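Local coordinates for probable oxidoreductase protein (Rhizobium etli, PDB 4FB5) that probably acts as a nucleotide-dependent oxidoreductase of the GFO/IDH/MocA family, with a Rossmann-type domain expected to bind the dinucleotide, at residues A[30-41]-A[69-79]; A[43-54]-A[346-355]. One frame throughout, in Å; residues are numbered along the deposited sequence.

Interaction 1: A[30-41]-A[69-79]; sequences LIGTGYMGKCHA and LAEARAGEFGF
The ring of Phe77 projects from the last turn of helix 70-77 onto helix 35-41, its CD1 side lying against the methyl of Ala41 (CD1 to CB, 3.7 Å) and its far end against Lys38, where CZ is 3.8 Å from CA. CG of Phe77 is anti to its carbonyl carbon (chi1 -56°), which carries the ring across to the neighbouring helix. Lys38 passes the ring at about a right angle; CB and CG touch it, while NZ reaches Arg331 O and Val50 O of the second subunit. The carbonyl O of Thr33 and Leu30 CD1 lie at the ring edge. Phe79, beyond the Schellman turn at Gly78, brings CZ within 3.8 Å of Leu30 CB, and the edge of its ring faces Ala41 CB. Thr33 meets the aliphatic part of Arg73, OG1 lying 3.8 Å from CG. With an alanine in place of Phe77, Ala41 and Lys38 would probably lose their aromatic neighbour and a gap would open between the helices. Helix 35-41 follows what is probably the glycine-rich turn of a Rossmann-type beta-alpha-beta unit, helix 70-77 follows the second strand of that unit, and their association rests on apolar contact rather than polar pairing.

Interaction 2: A[43-54]-A[346-355]; sequences AWNAVKTVFGDV and KIIECRELIR
Arg351 lies across the ring of Phe51, and its side chain can be followed from that aromatic face to a carboxylate. CB sits 3.4 Å from Phe51 CE2. CG, anti to the backbone N, comes over the centre of the same face, 3.5 Å from the ring centroid and only 1° off the normal, a CH-pi contact. The chain then bends at chi2, and CD passes from the ring toward Val54, whose CG2 lies over one face of the guanidinium. At the tip, NH2 donates to Asp53 OD1 at 3.2 Å with an N-H...O angle of 156°; the acceptor lies in the guanidinium plane, but the donor comes from above the carboxylate plane. NE adds a weak bond to the same oxygen. The guanidinium of Arg355 lies over one face of that of Arg351, and the nearby carboxylates probably offset their like charges: Asp53 OD1 makes a long ion pair with Arg355 NH1, and Glu352 OE1 accepts from Arg355 NE at 2.9 Å. Helix 47-51, which follows the first helix of the Rossmann-type domain, crosses helix 346-355 almost perpendicularly (95°), by knobs-into-holes packing: Val47 fits among Ile347, Cys350, Arg351 and Ile354, and Ile347 in turn among Ala43, Val47, Val50 and Phe51. Deeper in, Cys350 SG rests over one face of Trp44, toward the rim, 3.4 Å from CE3, while Trp44 NE1 bonds to Ser99 OG. Ile354 CD1 and Leu353 CD2 approach the six-membered ring of this indole, and Ala43 CB packs against Lys346 O at 3.7 Å.

Overall arrangement
Both contacts are largely buried and share helix 35-44, which gives Gly37, Lys38 and Ala41 to interaction 1 and Ala43 and Trp44, at its end, to interaction 2. They meet at Lys346, which packs on Cys39 and His40. Interaction 1 joins neighbouring elements of the Rossmann-type domain through a small, mainly apolar interface. Interaction 2 buries nearly twice the area and ties that domain to a helix almost 300 residues later; its hydrophobic interior gives way to an ionic network around the exposed Asp53. Both also touch the second subunit, where residues of 30-41 meet the 43-54 segment of that neighbouring subunit.

Interaction 1: A[30-41]-A[69-79]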
loop_
_atom_site.group_PDB
_atom_site.type_symbol
_atom_site.label_atom_id
_atom_site.label_comp_id
_atom_site.label_asym_id
_atom_site.label_seq_id
_atom_site.Cartn_x
_atom_site.Cartn_y
_atom_site.Cartn_z
ATOM N N LEU A 30 22.660 29.950 -18.294
ATOM C CA LEU A 30 22.333 28.529 -18.405
ATOM C C LEU A 30 22.887 27.963 -19.678
ATOM O O LEU A 30 22.711 28.555 -20.717
ATOM C CB LEU A 30 20.824 28.346 -18.423
ATOM C CG LEU A 30 20.112 27.035 -18.051
ATOM C CD1 LEU A 30 18.902 26.874 -18.935
ATOM C CD2 LEU A 30 20.978 25.816 -18.172
ATOM N N ILE A 31 23.533 26.805 -19.597
ATOM C CA ILE A 31 23.973 26.017 -20.787
ATOM C C ILE A 31 23.247 24.674 -20.835
ATOM O O ILE A 31 23.243 23.947 -19.844
ATOM C CB ILE A 31 25.474 25.723 -20.740
ATOM C CG1 ILE A 31 26.228 26.930 -20.197
ATOM C CG2 ILE A 31 26.006 25.402 -22.112
ATOM C CD1 ILE A 31 27.521 26.564 -19.499
ATOM N N GLY A 32 22.656 24.349 -21.984
ATOM C CA GLY A 32 21.803 23.157 -22.135
ATOM C C GLY A 32 20.322 23.474 -21.910
ATOM O O GLY A 32 19.985 24.307 -21.057
ATOM N N THR A 33 19.436 22.835 -22.678
ATOM C CA THR A 33 17.985 23.145 -22.631
ATOM C C THR A 33 17.097 21.924 -22.700
ATOM O O THR A 33 15.862 22.062 -22.701
ATOM C CB THR A 33 17.505 24.140 -23.750
ATOM O OG1 THR A 33 17.689 23.567 -25.065
ATOM C CG2 THR A 33 18.231 25.480 -23.640
ATOM N N GLY A 34 17.736 20.750 -22.792
ATOM C CA GLY A 34 17.085 19.468 -22.566
ATOM C C GLY A 34 16.449 19.474 -21.185
ATOM O O GLY A 34 16.485 20.492 -20.474
ATOM N N TYR A 35 15.870 18.352 -20.766
ATOM C CA TYR A 35 15.094 18.412 -19.533
ATOM C C TYR A 35 15.792 19.122 -18.376
ATOM O O TYR A 35 15.220 19.980 -17.731
ATOM C CB TYR A 35 14.591 17.064 -19.032
ATOM C CG TYR A 35 13.802 17.338 -17.764
ATOM C CD1 TYR A 35 12.748 18.304 -17.781
ATOM C CD2 TYR A 35 14.132 16.719 -16.526
ATOM C CE1 TYR A 35 12.041 18.628 -16.624
ATOM C CE2 TYR A 35 13.411 17.046 -15.357
ATOM C CZ TYR A 35 12.372 18.004 -15.426
ATOM O OH TYR A 35 11.646 18.341 -14.308
HETATM N N MSE A 36 17.019 18.752 -18.088
HETATM C CA MSE A 36 17.642 19.362 -16.952
HETATM C C MSE A 36 17.785 20.887 -17.123
HETATM O O MSE A 36 17.696 21.642 -16.147
HETATM C CB MSE A 36 18.931 18.638 -16.608
HETATM C CG MSE A 36 18.983 18.207 -15.148
HETATM SE SE MSE A 36 17.447 17.192 -14.402
HETATM C CE MSE A 36 17.901 15.406 -15.121
ATOM N N GLY A 37 17.922 21.365 -18.353
ATOM C CA GLY A 37 17.995 22.810 -18.559
ATOM C C GLY A 37 16.692 23.467 -18.153
ATOM O O GLY A 37 16.668 24.492 -17.432
ATOM N N LYS A 38 15.601 22.865 -18.611
ATOM C CA LYS A 38 14.258 23.342 -18.287
ATOM C C LYS A 38 14.025 23.415 -16.786
ATOM O O LYS A 38 13.463 24.355 -16.279
ATOM C CB LYS A 38 13.207 22.435 -18.914
ATOM C CG LYS A 38 11.816 22.997 -18.785
ATOM C CD LYS A 38 10.896 22.433 -19.827
ATOM C CE LYS A 38 9.486 22.648 -19.376
ATOM N NZ LYS A 38 8.581 22.241 -20.445
ATOM N N CYS A 39 14.485 22.406 -16.087
ATOM C CA CYS A 39 14.304 22.320 -14.681
ATOM C C CYS A 39 15.154 23.344 -13.894
ATOM O O CYS A 39 14.625 24.020 -13.012
ATOM C CB CYS A 39 14.587 20.885 -14.260
ATOM S SG CYS A 39 14.007 20.501 -12.613
ATOM N N HIS A 40 16.441 23.497 -14.200
ATOM C CA HIS A 40 17.160 24.660 -13.643
ATOM C C HIS A 40 16.347 25.904 -13.955
ATOM O O HIS A 40 16.046 26.683 -13.078
ATOM C CB HIS A 40 18.540 24.870 -14.262
ATOM C CG HIS A 40 19.597 23.927 -13.773
ATOM N ND1 HIS A 40 20.840 24.358 -13.362
ATOM C CD2 HIS A 40 19.606 22.580 -13.637
ATOM C CE1 HIS A 40 21.561 23.323 -12.975
ATOM N NE2 HIS A 40 20.842 22.229 -13.144
ATOM N N ALA A 41 15.954 26.092 -15.209
ATOM C CA ALA A 41 15.328 27.363 -15.549
ATOM C C ALA A 41 14.087 27.638 -14.683
ATOM O O ALA A 41 13.866 28.751 -14.227
ATOM C CB ALA A 41 15.011 27.433 -17.055
ATOM N N LEU A 69 18.559 27.549 -32.006
ATOM C CA LEU A 69 17.241 27.331 -31.444
ATOM C C LEU A 69 17.305 27.969 -30.070
ATOM O O LEU A 69 16.295 28.121 -29.383
ATOM C CB LEU A 69 16.942 25.837 -31.326
ATOM C CG LEU A 69 16.705 25.304 -29.913
ATOM C CD1 LEU A 69 16.482 23.799 -29.937
ATOM C CD2 LEU A 69 17.866 25.664 -29.000
ATOM N N ALA A 70 18.522 28.346 -29.688
ATOM C CA ALA A 70 18.763 29.032 -28.430
ATOM C C ALA A 70 17.831 30.226 -28.315
ATOM O O ALA A 70 17.278 30.487 -27.246
ATOM C CB ALA A 70 20.214 29.477 -28.338
ATOM N N GLU A 71 17.652 30.952 -29.415
ATOM C CA GLU A 71 16.707 32.085 -29.399
ATOM C C GLU A 71 15.240 31.683 -29.166
ATOM O O GLU A 71 14.461 32.461 -28.616
ATOM C CB GLU A 71 16.838 32.949 -30.660
ATOM C CG GLU A 71 17.709 34.207 -30.470
ATOM C CD GLU A 71 19.019 34.174 -31.282
ATOM O OE1 GLU A 71 19.162 33.281 -32.156
ATOM O OE2 GLU A 71 19.894 35.048 -31.055
ATOM N N ALA A 72 14.882 30.470 -29.579
ATOM C CA ALA A 72 13.538 29.934 -29.366
ATOM C C ALA A 72 13.310 29.603 -27.896
ATOM O O ALA A 72 12.320 30.043 -27.306
ATOM C CB ALA A 72 13.315 28.689 -30.232
ATOM N N ARG A 73 14.235 28.827 -27.321
ATOM C CA ARG A 73 14.170 28.416 -25.924
ATOM C C ARG A 73 14.321 29.608 -25.002
ATOM O O ARG A 73 13.743 29.638 -23.906
ATOM C CB ARG A 73 15.279 27.417 -25.606
ATOM C CG ARG A 73 15.159 26.076 -26.298
ATOM C CD ARG A 73 14.061 25.197 -25.717
ATOM N NE ARG A 73 14.040 23.917 -26.411
ATOM C CZ ARG A 73 13.359 22.851 -26.009
ATOM N NH1 ARG A 73 12.614 22.897 -24.899
ATOM N NH2 ARG A 73 13.429 21.728 -26.719
ATOM N N ALA A 74 15.106 30.576 -25.465
ATOM C CA ALA A 74 15.331 31.836 -24.766
ATOM C C ALA A 74 14.021 32.570 -24.459
ATOM O O ALA A 74 13.872 33.179 -23.399
ATOM C CB ALA A 74 16.259 32.724 -25.592
ATOM N N GLY A 75 13.081 32.507 -25.401
ATOM C CA GLY A 75 11.743 33.051 -25.204
ATOM C C GLY A 75 11.051 32.231 -24.138
ATOM O O GLY A 75 10.690 32.774 -23.092
ATOM N N GLU A 76 10.922 30.921 -24.397
ATOM C CA GLU A 76 10.273 29.973 -23.495
ATOM C C GLU A 76 10.666 30.126 -22.036
ATOM O O GLU A 76 9.806 30.253 -21.175
ATOM C CB GLU A 76 10.495 28.529 -23.958
ATOM C CG GLU A 76 9.949 28.247 -25.363
ATOM C CD GLU A 76 9.589 26.776 -25.601
ATOM O OE1 GLU A 76 9.092 26.119 -24.644
ATOM O OE2 GLU A 76 9.789 26.298 -26.754
ATOM N N PHE A 77 11.962 30.145 -21.759
ATOM C CA PHE A 77 12.425 30.169 -20.366
ATOM C C PHE A 77 12.550 31.566 -19.759
ATOM O O PHE A 77 12.645 31.704 -18.539
ATOM C CB PHE A 77 13.743 29.407 -20.193
ATOM C CG PHE A 77 13.699 27.968 -20.659
ATOM C CD1 PHE A 77 14.882 27.233 -20.741
ATOM C CD2 PHE A 77 12.486 27.356 -21.025
ATOM C CE1 PHE A 77 14.877 25.904 -21.165
ATOM C CE2 PHE A 77 12.450 26.025 -21.458
ATOM C CZ PHE A 77 13.651 25.284 -21.530
ATOM N N GLY A 78 12.550 32.598 -20.599
ATOM C CA GLY A 78 12.606 33.974 -20.096
ATOM C C GLY A 78 13.997 34.541 -19.846
ATOM O O GLY A 78 14.222 35.207 -18.834
ATOM N N PHE A 79 14.909 34.262 -20.775
ATOM C CA PHE A 79 16.281 34.777 -20.789
ATOM C C PHE A 79 16.474 35.881 -21.818
ATOM O O PHE A 79 15.974 35.788 -22.944
ATOM C CB PHE A 79 17.249 33.664 -21.159
ATOM C CG PHE A 79 17.594 32.776 -20.033
ATOM C CD1 PHE A 79 18.841 32.850 -19.445
ATOM C CD2 PHE A 79 16.665 31.870 -19.536
ATOM C CE1 PHE A 79 19.167 32.031 -18.380
ATOM C CE2 PHE A 79 16.981 31.044 -18.471
ATOM C CZ PHE A 79 18.233 31.122 -17.894
#

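Interaction 2: A[43-54]-A[346-355]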
loop_
_atom_site.group_PDB
_atom_site.type_symbol
_atom_site.label_atom_id
_atom_site.label_comp_id
_atom_site.label_asym_id
_atom_site.label_seq_id
_atom_site.Cartn_x
_atom_site.Cartn_y
_atom_site.Cartn_z
ATOM N N ALA A 43 13.577 26.436 -11.807
ATOM C CA ALA A 43 14.035 26.649 -10.462
ATOM C C ALA A 43 14.447 28.119 -10.267
ATOM O O ALA A 43 13.921 28.810 -9.357
ATOM C CB ALA A 43 15.186 25.671 -10.104
ATOM N N TRP A 44 15.350 28.599 -11.126
ATOM C CA TRP A 44 15.842 29.993 -11.025
ATOM C C TRP A 44 14.661 30.975 -11.093
ATOM O O TRP A 44 14.599 31.964 -10.338
ATOM C CB TRP A 44 16.895 30.326 -12.102
ATOM C CG TRP A 44 18.266 29.730 -11.913
ATOM C CD1 TRP A 44 18.911 28.826 -12.741
ATOM C CD2 TRP A 44 19.168 29.990 -10.833
ATOM N NE1 TRP A 44 20.166 28.520 -12.232
ATOM C CE2 TRP A 44 20.346 29.235 -11.069
ATOM C CE3 TRP A 44 19.101 30.792 -9.687
ATOM C CZ2 TRP A 44 21.433 29.270 -10.199
ATOM C CZ3 TRP A 44 20.192 30.832 -8.829
ATOM C CH2 TRP A 44 21.339 30.079 -9.086
ATOM N N ASN A 45 13.689 30.663 -11.942
ATOM C CA ASN A 45 12.525 31.521 -12.084
ATOM C C ASN A 45 11.593 31.492 -10.880
ATOM O O ASN A 45 10.647 32.269 -10.843
ATOM C CB ASN A 45 11.783 31.171 -13.376
ATOM C CG ASN A 45 10.598 32.063 -13.651
ATOM O OD1 ASN A 45 10.734 33.292 -13.784
ATOM N ND2 ASN A 45 9.408 31.449 -13.783
ATOM N N ALA A 46 11.843 30.643 -9.879
ATOM C CA ALA A 46 10.834 30.482 -8.828
ATOM C C ALA A 46 11.317 30.577 -7.408
ATOM O O ALA A 46 10.518 30.828 -6.517
ATOM C CB ALA A 46 10.085 29.185 -9.014
ATOM N N VAL A 47 12.597 30.334 -7.179
ATOM C CA VAL A 47 13.138 30.385 -5.829
ATOM C C VAL A 47 12.562 31.515 -5.031
ATOM O O VAL A 47 12.123 31.302 -3.884
ATOM C CB VAL A 47 14.639 30.652 -5.760
ATOM C CG1 VAL A 47 15.336 29.522 -5.067
ATOM C CG2 VAL A 47 15.236 31.010 -7.125
ATOM N N LYS A 48 12.588 32.719 -5.607
ATOM C CA LYS A 48 12.256 33.877 -4.815
ATOM C C LYS A 48 10.821 33.885 -4.432
ATOM O O LYS A 48 10.544 34.043 -3.255
ATOM C CB LYS A 48 12.661 35.210 -5.446
ATOM C CG LYS A 48 12.730 36.361 -4.434
ATOM C CD LYS A 48 12.641 37.689 -5.174
ATOM C CE LYS A 48 13.137 38.877 -4.342
ATOM N NZ LYS A 48 12.022 39.390 -3.470
ATOM N N THR A 49 9.912 33.722 -5.385
ATOM C CA THR A 49 8.482 33.637 -5.016
ATOM C C THR A 49 8.139 32.555 -3.973
ATOM O O THR A 49 7.375 32.804 -3.051
ATOM C CB THR A 49 7.568 33.441 -6.194
ATOM O OG1 THR A 49 7.900 34.382 -7.227
ATOM C CG2 THR A 49 6.144 33.670 -5.740
ATOM N N VAL A 50 8.718 31.365 -4.109
ATOM C CA VAL A 50 8.567 30.318 -3.109
ATOM C C VAL A 50 9.190 30.687 -1.755
ATOM O O VAL A 50 8.510 30.654 -0.719
ATOM C CB VAL A 50 9.216 29.006 -3.581
ATOM C CG1 VAL A 50 9.053 27.919 -2.507
ATOM C CG2 VAL A 50 8.611 28.582 -4.862
ATOM N N PHE A 51 10.484 30.999 -1.769
ATOM C CA PHE A 51 11.233 31.154 -0.546
ATOM C C PHE A 51 11.141 32.546 0.076
ATOM O O PHE A 51 11.027 32.648 1.300
ATOM C CB PHE A 51 12.697 30.749 -0.750
ATOM C CG PHE A 51 12.952 29.284 -0.560
ATOM C CD1 PHE A 51 13.104 28.748 0.709
ATOM C CD2 PHE A 51 13.006 28.424 -1.645
ATOM C CE1 PHE A 51 13.328 27.370 0.884
ATOM C CE2 PHE A 51 13.228 27.059 -1.471
ATOM C CZ PHE A 51 13.388 26.538 -0.208
ATOM N N GLY A 52 11.214 33.611 -0.732
ATOM C CA GLY A 52 10.963 34.980 -0.233
ATOM C C GLY A 52 12.140 35.751 0.386
ATOM O O GLY A 52 12.130 36.974 0.452
ATOM N N ASP A 53 13.161 35.030 0.832
ATOM C CA ASP A 53 14.272 35.608 1.580
ATOM C C ASP A 53 15.491 35.837 0.709
ATOM O O ASP A 53 16.615 35.930 1.218
ATOM C CB ASP A 53 14.648 34.705 2.766
ATOM C CG ASP A 53 14.767 33.216 2.372
ATOM O OD1 ASP A 53 15.694 32.508 2.839
ATOM O OD2 ASP A 53 13.911 32.746 1.591
ATOM N N VAL A 54 15.293 35.931 -0.603
ATOM C CA VAL A 54 16.405 36.316 -1.464
ATOM C C VAL A 54 16.067 37.182 -2.652
ATOM O O VAL A 54 14.933 37.584 -2.836
ATOM C CB VAL A 54 17.285 35.137 -1.929
ATOM C CG1 VAL A 54 18.596 35.118 -1.097
ATOM C CG2 VAL A 54 16.501 33.795 -1.955
ATOM N N LYS A 346 14.227 20.795 -7.223
ATOM C CA LYS A 346 15.257 21.578 -7.853
ATOM C C LYS A 346 15.238 23.005 -7.315
ATOM O O LYS A 346 16.293 23.624 -7.213
ATOM C CB LYS A 346 15.133 21.585 -9.374
ATOM C CG LYS A 346 16.501 21.564 -10.100
ATOM C CD LYS A 346 17.217 20.225 -9.899
ATOM C CE LYS A 346 18.649 20.203 -10.422
ATOM N NZ LYS A 346 19.145 18.777 -10.603
ATOM N N ILE A 347 14.060 23.503 -6.951
ATOM C CA ILE A 347 13.896 24.841 -6.387
ATOM C C ILE A 347 14.615 24.937 -5.031
ATOM O O ILE A 347 15.341 25.893 -4.756
ATOM C CB ILE A 347 12.400 25.164 -6.178
ATOM C CG1 ILE A 347 11.651 25.226 -7.504
ATOM C CG2 ILE A 347 12.230 26.440 -5.383
ATOM C CD1 ILE A 347 10.132 25.402 -7.361
ATOM N N ILE A 348 14.417 23.930 -4.185
ATOM C CA ILE A 348 15.088 23.852 -2.893
ATOM C C ILE A 348 16.603 23.785 -3.111
ATOM O O ILE A 348 17.359 24.527 -2.497
ATOM C CB ILE A 348 14.583 22.631 -2.149
ATOM C CG1 ILE A 348 13.133 22.857 -1.731
ATOM C CG2 ILE A 348 15.452 22.304 -0.968
ATOM C CD1 ILE A 348 12.346 21.584 -1.443
ATOM N N GLU A 349 17.063 22.915 -4.001
ATOM C CA GLU A 349 18.500 22.864 -4.315
ATOM C C GLU A 349 19.035 24.233 -4.803
ATOM O O GLU A 349 20.093 24.658 -4.404
ATOM C CB GLU A 349 18.771 21.785 -5.352
ATOM C CG GLU A 349 20.227 21.633 -5.709
ATOM C CD GLU A 349 20.481 20.438 -6.606
ATOM O OE1 GLU A 349 20.578 20.680 -7.833
ATOM O OE2 GLU A 349 20.569 19.276 -6.088
ATOM N N CYS A 350 18.282 24.906 -5.664
ATOM C CA CYS A 350 18.591 26.251 -6.086
ATOM C C CYS A 350 18.695 27.171 -4.860
ATOM O O CYS A 350 19.675 27.915 -4.683
ATOM C CB CYS A 350 17.520 26.751 -7.055
ATOM S SG CYS A 350 17.784 28.466 -7.548
ATOM N N ARG A 351 17.696 27.094 -3.994
ATOM C CA ARG A 351 17.770 27.873 -2.787
ATOM C C ARG A 351 19.076 27.536 -2.073
ATOM O O ARG A 351 19.856 28.437 -1.783
ATOM C CB ARG A 351 16.538 27.697 -1.900
ATOM C CG ARG A 351 16.587 28.471 -0.592
ATOM C CD ARG A 351 16.656 29.959 -0.837
ATOM N NE ARG A 351 17.069 30.754 0.337
ATOM C CZ ARG A 351 18.336 31.009 0.701
ATOM N NH1 ARG A 351 19.358 30.509 0.009
ATOM N NH2 ARG A 351 18.585 31.758 1.776
ATOM N N GLU A 352 19.377 26.265 -1.851
ATOM C CA GLU A 352 20.547 25.972 -1.037
ATOM C C GLU A 352 21.845 26.430 -1.696
ATOM O O GLU A 352 22.866 26.621 -1.023
ATOM C CB GLU A 352 20.613 24.502 -0.652
ATOM C CG GLU A 352 19.479 24.078 0.242
ATOM C CD GLU A 352 19.532 24.661 1.649
ATOM O OE1 GLU A 352 18.550 25.323 2.052
ATOM O OE2 GLU A 352 20.524 24.425 2.362
ATOM N N LEU A 353 21.806 26.600 -3.013
ATOM C CA LEU A 353 22.981 27.014 -3.745
ATOM C C LEU A 353 23.236 28.483 -3.448
ATOM O O LEU A 353 24.396 28.913 -3.320
ATOM C CB LEU A 353 22.784 26.829 -5.247
ATOM C CG LEU A 353 23.881 27.477 -6.093
ATOM C CD1 LEU A 353 25.206 27.077 -5.549
ATOM C CD2 LEU A 353 23.820 27.119 -7.572
ATOM N N ILE A 354 22.149 29.240 -3.345
ATOM C CA ILE A 354 22.245 30.626 -3.027
ATOM C C ILE A 354 22.736 30.813 -1.597
ATOM O O ILE A 354 23.530 31.724 -1.329
ATOM C CB ILE A 354 20.924 31.316 -3.267
ATOM C CG1 ILE A 354 20.674 31.328 -4.779
ATOM C CG2 ILE A 354 20.971 32.726 -2.692
ATOM C CD1 ILE A 354 19.280 31.219 -5.177
ATOM N N ARG A 355 22.300 29.940 -0.693
ATOM C CA ARG A 355 22.820 29.996 0.652
ATOM C C ARG A 355 24.320 29.906 0.588
ATOM O O ARG A 355 25.008 30.760 1.129
ATOM C CB ARG A 355 22.255 28.914 1.560
ATOM C CG ARG A 355 21.271 29.449 2.604
ATOM C CD ARG A 355 20.631 28.330 3.444
ATOM N NE ARG A 355 19.285 28.007 2.973
ATOM C CZ ARG A 355 18.198 28.739 3.228
ATOM N NH1 ARG A 355 18.292 29.841 3.955
ATOM N NH2 ARG A 355 17.010 28.378 2.751
#